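Local coordinates for protein cellulase (Xanthomonas axonopodis pv. citri, PDB 5HOS) that probably hydrolyses internal beta-1,4-glucosidic bonds of cellulose, as an endo-beta-1,4-glucanase of glycoside hydrolase family 5, at residues 46-49 and 50-54; 53-57 and 58-62; 91-94 and 95-99; 328-331 and 332-335. All blocks are in the same frame, centred on the assembly; numbering follows the deposited sequence.

Contact 1 of 4, residues 46-49 and 50-54; sequences GVLN and IDYRY
L48 and Y52 make the apolar centre of this turn. The alpha carbon of L48 sits over one face of the Y52 ring, a CH-pi contact with CA 4.2 Å from the ring centroid, while the leucine side chain crosses the tyrosine at about a right angle and lays CD1 3.7 Å from Y52 CE2. With CG anti to the backbone N (chi1 -180°), L48 also brings CD1 to the edge of the Y54 ring. Beside this cluster V47 and I50 run in the same direction, and V47 CG1 lies only 3.3 Å from I50 CD1, a tight fit. Both tyrosine hydroxyls reach past the turn to Q92 of helix 90-105.

Hydrogen bonds close the turn. V47 O accepts two N-H groups, from I50 N out of the carbonyl plane and from D51 N nearly along the C=O axis, the latter at 3.0 Å. In return D51 OD2 takes the V47 N-H through its anti lone pair at 2.9 Å, so V47 is held at both its N and its O. Further on, N49 N donates to Y52 O over 2.7 Å, and a water joins N49 OD1 to Y54 N. Four residues, V47 to I50, closed by the I50 N to V47 O bond with N49 at positive phi, form a type II beta-turn in the loop between strand 29-34 and helix 57-65 of the (beta/alpha)8 barrel.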
loop_
_atom_site.group_PDB
_atom_site.type_symbol
_atom_site.label_atom_id
_atom_site.label_comp_id
_atom_site.label_asym_id
_atom_site.label_seq_id
_atom_site.Cartn_x
_atom_site.Cartn_y
_atom_site.Cartn_z
ATOM N N GLY A 46 -8.481 -6.306 20.020
ATOM C CA GLY A 46 -8.789 -4.890 20.080
ATOM C C GLY A 46 -10.289 -4.707 19.917
ATOM O O GLY A 46 -11.000 -5.635 19.527
ATOM N N VAL A 47 -10.766 -3.505 20.214
ATOM C CA VAL A 47 -12.194 -3.205 20.212
ATOM C C VAL A 47 -12.492 -2.129 19.173
ATOM O O VAL A 47 -11.886 -1.059 19.198
ATOM C CB VAL A 47 -12.645 -2.737 21.616
ATOM C CG1 VAL A 47 -14.063 -2.185 21.582
ATOM C CG2 VAL A 47 -12.547 -3.890 22.610
ATOM N N LEU A 48 -13.433 -2.422 18.273
ATOM C CA LEU A 48 -13.826 -1.500 17.215
ATOM C C LEU A 48 -14.352 -0.198 17.808
ATOM O O LEU A 48 -15.138 -0.219 18.746
ATOM C CB LEU A 48 -14.898 -2.142 16.323
ATOM C CG LEU A 48 -15.446 -1.333 15.143
ATOM C CD1 LEU A 48 -14.373 -1.086 14.089
ATOM C CD2 LEU A 48 -16.641 -2.062 14.546
ATOM N N ASN A 49 -13.886 0.919 17.251
ATOM C CA ASN A 49 -14.239 2.282 17.676
ATOM C C ASN A 49 -13.631 2.758 18.994
ATOM O O ASN A 49 -13.985 3.835 19.469
ATOM C CB ASN A 49 -15.762 2.502 17.653
ATOM C CG ASN A 49 -16.335 2.363 16.264
ATOM O OD1 ASN A 49 -15.724 2.804 15.287
ATOM N ND2 ASN A 49 -17.503 1.744 16.158
ATOM N N ILE A 50 -12.702 1.977 19.547
ATOM C CA ILE A 50 -11.919 2.352 20.728
ATOM C C ILE A 50 -10.424 2.252 20.377
ATOM O O ILE A 50 -9.709 3.259 20.410
ATOM C CB ILE A 50 -12.278 1.464 21.942
ATOM C CG1 ILE A 50 -13.736 1.717 22.356
ATOM C CG2 ILE A 50 -11.346 1.751 23.118
ATOM C CD1 ILE A 50 -14.333 0.680 23.282
ATOM N N ASP A 51 -9.965 1.045 20.035
ATOM C CA ASP A 51 -8.569 0.815 19.628
ATOM C C ASP A 51 -8.291 1.087 18.145
ATOM O O ASP A 51 -7.181 1.482 17.787
ATOM C CB ASP A 51 -8.161 -0.624 19.942
ATOM C CG ASP A 51 -8.218 -0.924 21.411
ATOM O OD1 ASP A 51 -7.645 -0.133 22.182
ATOM O OD2 ASP A 51 -8.832 -1.943 21.785
ATOM N N TYR A 52 -9.284 0.839 17.294
ATOM C CA TYR A 52 -9.157 1.042 15.852
ATOM C C TYR A 52 -10.536 1.346 15.253
ATOM O O TYR A 52 -11.554 1.168 15.919
ATOM C CB TYR A 52 -8.557 -0.214 15.210
ATOM C CG TYR A 52 -9.468 -1.433 15.230
ATOM C CD1 TYR A 52 -9.537 -2.260 16.345
ATOM C CD2 TYR A 52 -10.250 -1.766 14.112
ATOM C CE1 TYR A 52 -10.359 -3.380 16.363
ATOM C CE2 TYR A 52 -11.084 -2.876 14.126
ATOM C CZ TYR A 52 -11.131 -3.683 15.240
ATOM O OH TYR A 52 -11.950 -4.788 15.250
ATOM N N ARG A 53 -10.547 1.785 13.995
ATOM C CA ARG A 53 -11.771 2.191 13.291
ATOM C C ARG A 53 -11.668 1.846 11.813
ATOM O O ARG A 53 -10.565 1.715 11.279
ATOM C CB ARG A 53 -11.984 3.708 13.413
ATOM C CG ARG A 53 -10.866 4.541 12.786
ATOM C CD ARG A 53 -11.166 6.029 12.738
ATOM N NE ARG A 53 -12.166 6.393 11.727
ATOM C CZ ARG A 53 -13.463 6.629 11.953
ATOM N NH1 ARG A 53 -13.997 6.535 13.176
ATOM N NH2 ARG A 53 -14.251 6.966 10.930
ATOM N N TYR A 54 -12.822 1.719 11.165
ATOM C CA TYR A 54 -12.907 1.718 9.710
ATOM C C TYR A 54 -13.474 3.067 9.253
ATOM O O TYR A 54 -14.109 3.774 10.041
ATOM C CB TYR A 54 -13.753 0.537 9.212
ATOM C CG TYR A 54 -12.964 -0.755 9.120
ATOM C CD1 TYR A 54 -12.554 -1.429 10.268
ATOM C CD2 TYR A 54 -12.612 -1.300 7.881
ATOM C CE1 TYR A 54 -11.816 -2.601 10.192
ATOM C CE2 TYR A 54 -11.877 -2.473 7.795
ATOM C CZ TYR A 54 -11.480 -3.122 8.947
ATOM O OH TYR A 54 -10.754 -4.285 8.866
HETATM O O HOH W 1 -15.270 2.250 12.614
#

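Contact 2 of 4, residues 53-57 and 58-62; sequences RYPAA and DEYAY
The start of helix 57-65, first of the outer helices after barrel strand 29-34, is capped here by the loop that leads into it. A56 and E59 bond to each other in both directions: E59 N gives its hydrogen to A56 O at 3.1 Å, from above the carbonyl plane, and A56 N donates to E59 OE2 at 2.9 Å. The carboxylate is reached because E59 turns CG back beside its own N (chi1 -67°) and then runs extended.

The same oxygen holds a second donor. R53 NH2 forms a salt bridge to E59 OE2, also 2.9 Å, approached almost head-on at the oxygen, with the guanidinium and carboxylate planes 19° apart. The A56 N-H, by contrast, comes in 61° out of the carboxylate plane, so the two donors use different approaches to one atom. A water connects R53 NE to E59 OE1 and adds a second, water-mediated link between the two side chains. Two donors and the bridged water fix the rotation of the carboxylate and would probably favour its charged form. R53 also makes a cation-pi contact with W309.

P55 packs against the hydroxyl end of Y60: its CG is 3.4 Å from Y60 OH and its CB 3.8 Å from Y60 CE1. Another water joins that hydroxyl to P55 O, while A57 O lies at the ring's edge. E59 N to A56 O is an ordinary i+3 backbone bond; the A56 N to E59 OE2 bond is the half of a capping box found at the N-terminus of a helix, here one of the barrel's.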
loop_
_atom_site.group_PDB
_atom_site.type_symbol
_atom_site.label_atom_id
_atom_site.label_comp_id
_atom_site.label_asym_id
_atom_site.label_seq_id
_atom_site.Cartn_x
_atom_site.Cartn_y
_atom_site.Cartn_z
ATOM N N ARG A 53 -10.547 1.785 13.995
ATOM C CA ARG A 53 -11.771 2.191 13.291
ATOM C C ARG A 53 -11.668 1.846 11.813
ATOM O O ARG A 53 -10.565 1.715 11.279
ATOM C CB ARG A 53 -11.984 3.708 13.413
ATOM C CG ARG A 53 -10.866 4.541 12.786
ATOM C CD ARG A 53 -11.166 6.029 12.738
ATOM N NE ARG A 53 -12.166 6.393 11.727
ATOM C CZ ARG A 53 -13.463 6.629 11.953
ATOM N NH1 ARG A 53 -13.997 6.535 13.176
ATOM N NH2 ARG A 53 -14.251 6.966 10.930
ATOM N N TYR A 54 -12.822 1.719 11.165
ATOM C CA TYR A 54 -12.907 1.718 9.710
ATOM C C TYR A 54 -13.474 3.067 9.253
ATOM O O TYR A 54 -14.109 3.774 10.041
ATOM C CB TYR A 54 -13.753 0.537 9.212
ATOM C CG TYR A 54 -12.964 -0.755 9.120
ATOM C CD1 TYR A 54 -12.554 -1.429 10.268
ATOM C CD2 TYR A 54 -12.612 -1.300 7.881
ATOM C CE1 TYR A 54 -11.816 -2.601 10.192
ATOM C CE2 TYR A 54 -11.877 -2.473 7.795
ATOM C CZ TYR A 54 -11.480 -3.122 8.947
ATOM O OH TYR A 54 -10.754 -4.285 8.866
ATOM N N PRO A 55 -13.230 3.446 7.989
ATOM C CA PRO A 55 -13.716 4.749 7.529
ATOM C C PRO A 55 -15.244 4.839 7.408
ATOM O O PRO A 55 -15.895 3.857 7.065
ATOM C CB PRO A 55 -13.063 4.903 6.141
ATOM C CG PRO A 55 -12.004 3.858 6.068
ATOM C CD PRO A 55 -12.488 2.738 6.928
ATOM N N ALA A 56 -15.805 6.012 7.706
ATOM C CA ALA A 56 -17.211 6.300 7.410
ATOM C C ALA A 56 -17.411 6.353 5.902
ATOM O O ALA A 56 -16.478 6.639 5.171
ATOM C CB ALA A 56 -17.630 7.620 8.041
ATOM N N ALA A 57 -18.631 6.089 5.444
ATOM C CA ALA A 57 -18.937 6.096 4.006
ATOM C C ALA A 57 -18.619 7.439 3.321
ATOM O O ALA A 57 -18.141 7.458 2.180
ATOM C CB ALA A 57 -20.395 5.708 3.770
ATOM N N ASP A 58 -18.868 8.554 4.012
ATOM C CA ASP A 58 -18.603 9.881 3.428
ATOM C C ASP A 58 -17.109 10.247 3.297
ATOM O O ASP A 58 -16.773 11.196 2.597
ATOM C CB ASP A 58 -19.409 11.002 4.126
ATOM C CG ASP A 58 -18.979 11.269 5.570
ATOM O OD1 ASP A 58 -18.033 10.637 6.070
ATOM O OD2 ASP A 58 -19.611 12.134 6.213
ATOM N N GLU A 59 -16.226 9.491 3.949
ATOM C CA GLU A 59 -14.783 9.665 3.754
ATOM C C GLU A 59 -14.396 9.315 2.311
ATOM O O GLU A 59 -13.633 10.043 1.669
ATOM C CB GLU A 59 -13.997 8.857 4.786
ATOM C CG GLU A 59 -14.184 9.403 6.207
ATOM C CD GLU A 59 -13.403 8.639 7.261
ATOM O OE1 GLU A 59 -12.189 8.457 7.064
ATOM O OE2 GLU A 59 -14.000 8.222 8.286
ATOM N N TYR A 60 -15.009 8.262 1.779
ATOM C CA TYR A 60 -14.775 7.853 0.393
ATOM C C TYR A 60 -15.301 8.926 -0.558
ATOM O O TYR A 60 -14.601 9.334 -1.480
ATOM C CB TYR A 60 -15.418 6.494 0.099
ATOM C CG TYR A 60 -14.926 5.383 1.004
ATOM C CD1 TYR A 60 -15.523 5.144 2.239
ATOM C CD2 TYR A 60 -13.864 4.562 0.626
ATOM C CE1 TYR A 60 -15.078 4.133 3.068
ATOM C CE2 TYR A 60 -13.414 3.546 1.449
ATOM C CZ TYR A 60 -14.016 3.341 2.677
ATOM O OH TYR A 60 -13.582 2.332 3.512
ATOM N N ALA A 61 -16.524 9.395 -0.319
ATOM C CA ALA A 61 -17.118 10.454 -1.142
ATOM C C ALA A 61 -16.234 11.714 -1.186
ATOM O O ALA A 61 -16.052 12.290 -2.247
ATOM C CB ALA A 61 -18.517 10.795 -0.658
ATOM N N TYR A 62 -15.652 12.104 -0.049
ATOM C CA TYR A 62 -14.751 13.254 -0.019
ATOM C C TYR A 62 -13.573 13.090 -0.986
ATOM O O TYR A 62 -13.301 13.971 -1.807
ATOM C CB TYR A 62 -14.217 13.534 1.397
ATOM C CG TYR A 62 -13.130 14.590 1.380
ATOM C CD1 TYR A 62 -13.439 15.933 1.167
ATOM C CD2 TYR A 62 -11.782 14.242 1.513
ATOM C CE1 TYR A 62 -12.446 16.903 1.115
ATOM C CE2 TYR A 62 -10.783 15.203 1.465
ATOM C CZ TYR A 62 -11.116 16.532 1.269
ATOM O OH TYR A 62 -10.118 17.482 1.225
HETATM O O HOH W 2 -11.203 7.163 9.183
HETATM O O HOH W 3 -15.529 1.863 5.393
#

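Contact 3 of 4, residues 91-94 and 95-99; sequences AQLA and LIRQA
L93 holds CG anti to its backbone N (chi1 -178°), whereas R97, one turn on, holds CG beside its own N (chi1 -74°) and then runs extended from CG to NE. The two side chains meet at a slant, and L93 CD2 ends 4.0 Å from R97 NH2, lying obliquely to the guanidinium. It is a loose touch; the charged end of R97 has its partners outside, with NH1 bonded to the carbonyl of A145 and the group in a cation-pi contact with F146. Q92 bends at chi2 and comes to L95 with NE2 4.1 Å from L95 CD1; that NE2 takes the hydroxyl of Y52, and OE1 that of Y54.

Beneath the side chains runs regular alpha-helix: L95 N to A91 O, I96 N to Q92 O, R97 N to L93 O and Q98 N to A94 O are consecutive i to i+4 bonds, all 2.9 to 3.0 Å. This is the front half of helix 90-105, one of the helices around the parallel barrel, and I96 and A99 face strand 70-75.

L95 and I96 lie back against carbonyls of the preceding turn. L95 CG lies 3.4 Å from A91 O, and I96 CG1 is 3.5 Å from Q92 O. On the outer surface a water donates both to A94 O, at 2.8 Å, and to Q98 OE1, giving that carbonyl a second partner beside Q98 N.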
loop_
_atom_site.group_PDB
_atom_site.type_symbol
_atom_site.label_atom_id
_atom_site.label_comp_id
_atom_site.label_asym_id
_atom_site.label_seq_id
_atom_site.Cartn_x
_atom_site.Cartn_y
_atom_site.Cartn_z
ATOM N N ALA A 91 -16.724 -10.679 11.795
ATOM C CA ALA A 91 -16.910 -9.228 11.918
ATOM C C ALA A 91 -15.880 -8.420 11.122
ATOM O O ALA A 91 -16.229 -7.436 10.467
ATOM C CB ALA A 91 -16.888 -8.799 13.383
ATOM N N GLN A 92 -14.614 -8.838 11.174
ATOM C CA GLN A 92 -13.551 -8.103 10.496
ATOM C C GLN A 92 -13.738 -8.224 8.984
ATOM O O GLN A 92 -13.589 -7.236 8.256
ATOM C CB GLN A 92 -12.167 -8.604 10.924
ATOM C CG GLN A 92 -11.029 -7.616 10.663
ATOM C CD GLN A 92 -10.993 -6.400 11.581
ATOM O OE1 GLN A 92 -10.357 -5.401 11.246
ATOM N NE2 GLN A 92 -11.652 -6.473 12.732
ATOM N N LEU A 93 -14.092 -9.421 8.521
ATOM C CA LEU A 93 -14.391 -9.615 7.102
ATOM C C LEU A 93 -15.575 -8.756 6.648
ATOM O O LEU A 93 -15.513 -8.134 5.586
ATOM C CB LEU A 93 -14.639 -11.083 6.779
ATOM C CG LEU A 93 -14.914 -11.416 5.302
ATOM C CD1 LEU A 93 -13.811 -10.908 4.380
ATOM C CD2 LEU A 93 -15.100 -12.921 5.159
ATOM N N ALA A 94 -16.636 -8.706 7.449
ATOM C CA ALA A 94 -17.781 -7.830 7.144
ATOM C C ALA A 94 -17.392 -6.348 7.130
ATOM O O ALA A 94 -17.887 -5.598 6.305
ATOM C CB ALA A 94 -18.930 -8.073 8.112
ATOM N N LEU A 95 -16.495 -5.925 8.024
ATOM C CA LEU A 95 -15.987 -4.544 7.979
ATOM C C LEU A 95 -15.278 -4.238 6.671
ATOM O O LEU A 95 -15.483 -3.182 6.097
ATOM C CB LEU A 95 -15.071 -4.226 9.162
ATOM C CG LEU A 95 -15.834 -4.044 10.469
ATOM C CD1 LEU A 95 -14.920 -4.268 11.667
ATOM C CD2 LEU A 95 -16.489 -2.672 10.520
ATOM N N ILE A 96 -14.459 -5.167 6.198
ATOM C CA ILE A 96 -13.758 -4.987 4.921
ATOM C C ILE A 96 -14.777 -4.997 3.780
ATOM O O ILE A 96 -14.683 -4.179 2.878
ATOM C CB ILE A 96 -12.637 -6.032 4.705
ATOM C CG1 ILE A 96 -11.562 -5.872 5.791
ATOM C CG2 ILE A 96 -11.992 -5.872 3.330
ATOM C CD1 ILE A 96 -10.604 -7.044 5.897
ATOM N N ARG A 97 -15.761 -5.891 3.830
ATOM C CA ARG A 97 -16.836 -5.881 2.817
ATOM C C ARG A 97 -17.590 -4.552 2.779
ATOM O O ARG A 97 -17.956 -4.076 1.707
ATOM C CB ARG A 97 -17.830 -7.013 3.038
ATOM C CG ARG A 97 -17.329 -8.388 2.657
ATOM C CD ARG A 97 -18.497 -9.357 2.607
ATOM N NE ARG A 97 -18.058 -10.746 2.597
ATOM C CZ ARG A 97 -17.509 -11.374 1.559
ATOM N NH1 ARG A 97 -17.297 -10.752 0.403
ATOM N NH2 ARG A 97 -17.153 -12.645 1.685
ATOM N N GLN A 98 -17.819 -3.956 3.945
ATOM C CA GLN A 98 -18.467 -2.648 4.015
ATOM C C GLN A 98 -17.587 -1.548 3.409
ATOM O O GLN A 98 -18.097 -0.644 2.746
ATOM C CB GLN A 98 -18.798 -2.269 5.461
ATOM C CG GLN A 98 -19.761 -1.089 5.576
ATOM C CD GLN A 98 -21.152 -1.401 5.023
ATOM O OE1 GLN A 98 -21.721 -2.451 5.305
ATOM N NE2 GLN A 98 -21.708 -0.482 4.242
ATOM N N ALA A 99 -16.285 -1.604 3.688
ATOM C CA ALA A 99 -15.323 -0.665 3.119
ATOM C C ALA A 99 -15.330 -0.743 1.598
ATOM O O ALA A 99 -15.389 0.285 0.934
ATOM C CB ALA A 99 -13.917 -0.919 3.659
HETATM O O HOH W 4 -20.631 -5.289 5.983
#

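Contact 4 of 4, residues 328-331 and 332-335; sequences PQMS and ILSP
Two bends, at chi2 and chi3, bring SD of M330 to S334 CB, 4.0 Å away and one turn on, at the head of helix 330-341. The methionine first sends CG anti to its backbone N (chi1 -169°), and the bends then swing SD forward to the next turn, where it also lies 4.2 Å from L333 CB. S334 turns its hydroxyl anti to N, where OG reaches the carbonyl of K66.

L333 and I332 share another habit, each placing its first branch carbon, CG or CG1, beside its own backbone N. This sets L333 CG over the preceding turn, 3.5 Å from Q329 O. That carbonyl is also the polar hub: it accepts from L333 N at 3.0 Å, in the carbonyl plane, and from I332 N, which comes from above that plane. One oxygen thus serves an i+4 and an i+3 donor in the first turn. The next i+4 bond, S334 N to M330 O, is 2.8 Å long, and S334 CB comes within 3.1 Å of M330 O because S334 N is bonded to it.

P335 has no N-H to give, and the helix is kinked there; instead its CG comes to 3.1 Å from S331 O, the place where a helix bond would otherwise be made. Q329 turns its amide away from the helix, NE2 bonding to the carbonyls of T274 and P315.

I332 rests on helix 278-293 at N281, L284 and N285, L333 touches L288 of that helix and W303 of strand 298-306, and M330 touches K66 and M68 in the loop before strand 70-75.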
loop_
_atom_site.group_PDB
_atom_site.type_symbol
_atom_site.label_atom_id
_atom_site.label_comp_id
_atom_site.label_asym_id
_atom_site.label_seq_id
_atom_site.Cartn_x
_atom_site.Cartn_y
_atom_site.Cartn_z
ATOM N N PRO A 328 -3.450 21.477 2.966
ATOM C CA PRO A 328 -2.616 22.138 1.951
ATOM C C PRO A 328 -2.179 21.259 0.785
ATOM O O PRO A 328 -2.316 21.665 -0.366
ATOM C CB PRO A 328 -1.398 22.607 2.756
ATOM C CG PRO A 328 -1.941 22.866 4.118
ATOM C CD PRO A 328 -3.008 21.827 4.335
ATOM N N GLN A 329 -1.712 20.048 1.078
ATOM C CA GLN A 329 -1.155 19.175 0.036
ATOM C C GLN A 329 -2.194 18.721 -0.991
ATOM O O GLN A 329 -1.821 18.335 -2.099
ATOM C CB GLN A 329 -0.464 17.950 0.648
ATOM C CG GLN A 329 0.708 18.276 1.567
ATOM C CD GLN A 329 0.318 18.335 3.034
ATOM O OE1 GLN A 329 -0.739 18.874 3.384
ATOM N NE2 GLN A 329 1.166 17.794 3.899
ATOM N N MET A 330 -3.482 18.764 -0.630
ATOM C CA MET A 330 -4.557 18.391 -1.551
ATOM C C MET A 330 -4.640 19.284 -2.799
ATOM O O MET A 330 -5.093 18.830 -3.851
ATOM C CB MET A 330 -5.916 18.374 -0.819
ATOM C CG MET A 330 -7.066 17.754 -1.607
ATOM S SD MET A 330 -6.750 16.071 -2.203
ATOM C CE MET A 330 -6.546 15.222 -0.634
ATOM N N SER A 331 -4.196 20.539 -2.698
ATOM C CA SER A 331 -4.191 21.436 -3.862
ATOM C C SER A 331 -3.228 20.963 -4.961
ATOM O O SER A 331 -3.374 21.354 -6.116
ATOM C CB SER A 331 -3.864 22.878 -3.447
ATOM O OG SER A 331 -2.505 23.003 -3.079
ATOM N N ILE A 332 -2.254 20.126 -4.595
ATOM C CA ILE A 332 -1.382 19.448 -5.562
ATOM C C ILE A 332 -1.906 18.057 -5.918
ATOM O O ILE A 332 -1.920 17.690 -7.095
ATOM C CB ILE A 332 0.064 19.343 -5.026
ATOM C CG1 ILE A 332 0.630 20.749 -4.770
ATOM C CG2 ILE A 332 0.948 18.567 -6.007
ATOM C CD1 ILE A 332 1.846 20.791 -3.866
ATOM N N LEU A 333 -2.318 17.283 -4.912
ATOM C CA LEU A 333 -2.767 15.899 -5.143
ATOM C C LEU A 333 -4.016 15.822 -6.009
ATOM O O LEU A 333 -4.118 14.940 -6.870
ATOM C CB LEU A 333 -3.017 15.170 -3.823
ATOM C CG LEU A 333 -1.795 14.933 -2.939
ATOM C CD1 LEU A 333 -2.215 14.558 -1.524
ATOM C CD2 LEU A 333 -0.889 13.858 -3.537
ATOM N N SER A 334 -4.953 16.747 -5.789
ATOM C CA SER A 334 -6.240 16.706 -6.478
ATOM C C SER A 334 -6.131 16.899 -8.002
ATOM O O SER A 334 -6.639 16.062 -8.747
ATOM C CB SER A 334 -7.244 17.679 -5.839
ATOM O OG SER A 334 -8.520 17.544 -6.432
ATOM N N PRO A 335 -5.464 17.978 -8.475
ATOM C CA PRO A 335 -5.325 18.106 -9.939
ATOM C C PRO A 335 -4.510 16.976 -10.594
ATOM O O PRO A 335 -4.793 16.604 -11.733
ATOM C CB PRO A 335 -4.649 19.476 -10.138
ATOM C CG PRO A 335 -4.206 19.931 -8.793
ATOM C CD PRO A 335 -4.997 19.184 -7.763
#

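How the contacts relate
From the N terminus, contact 1 closes a turn in the long loop after strand 29-34. Contact 2 begins on its last residues, R53 and Y54, and carries the chain into helix 57-65. Contact 3 follows in series on helix 90-105 and touches both: the tyrosines of the loop meet its first turns, and Y60 OH packs on A99 CB at 3.3 Å. Loop and two neighbouring barrel helices are thereby joined on one side of the chain. Contact 4, far along the sequence on helix 330-341, meets only contact 2, where Y62 OH packs on M330 CG, bringing the C-terminal helix beside the first. None nests inside another.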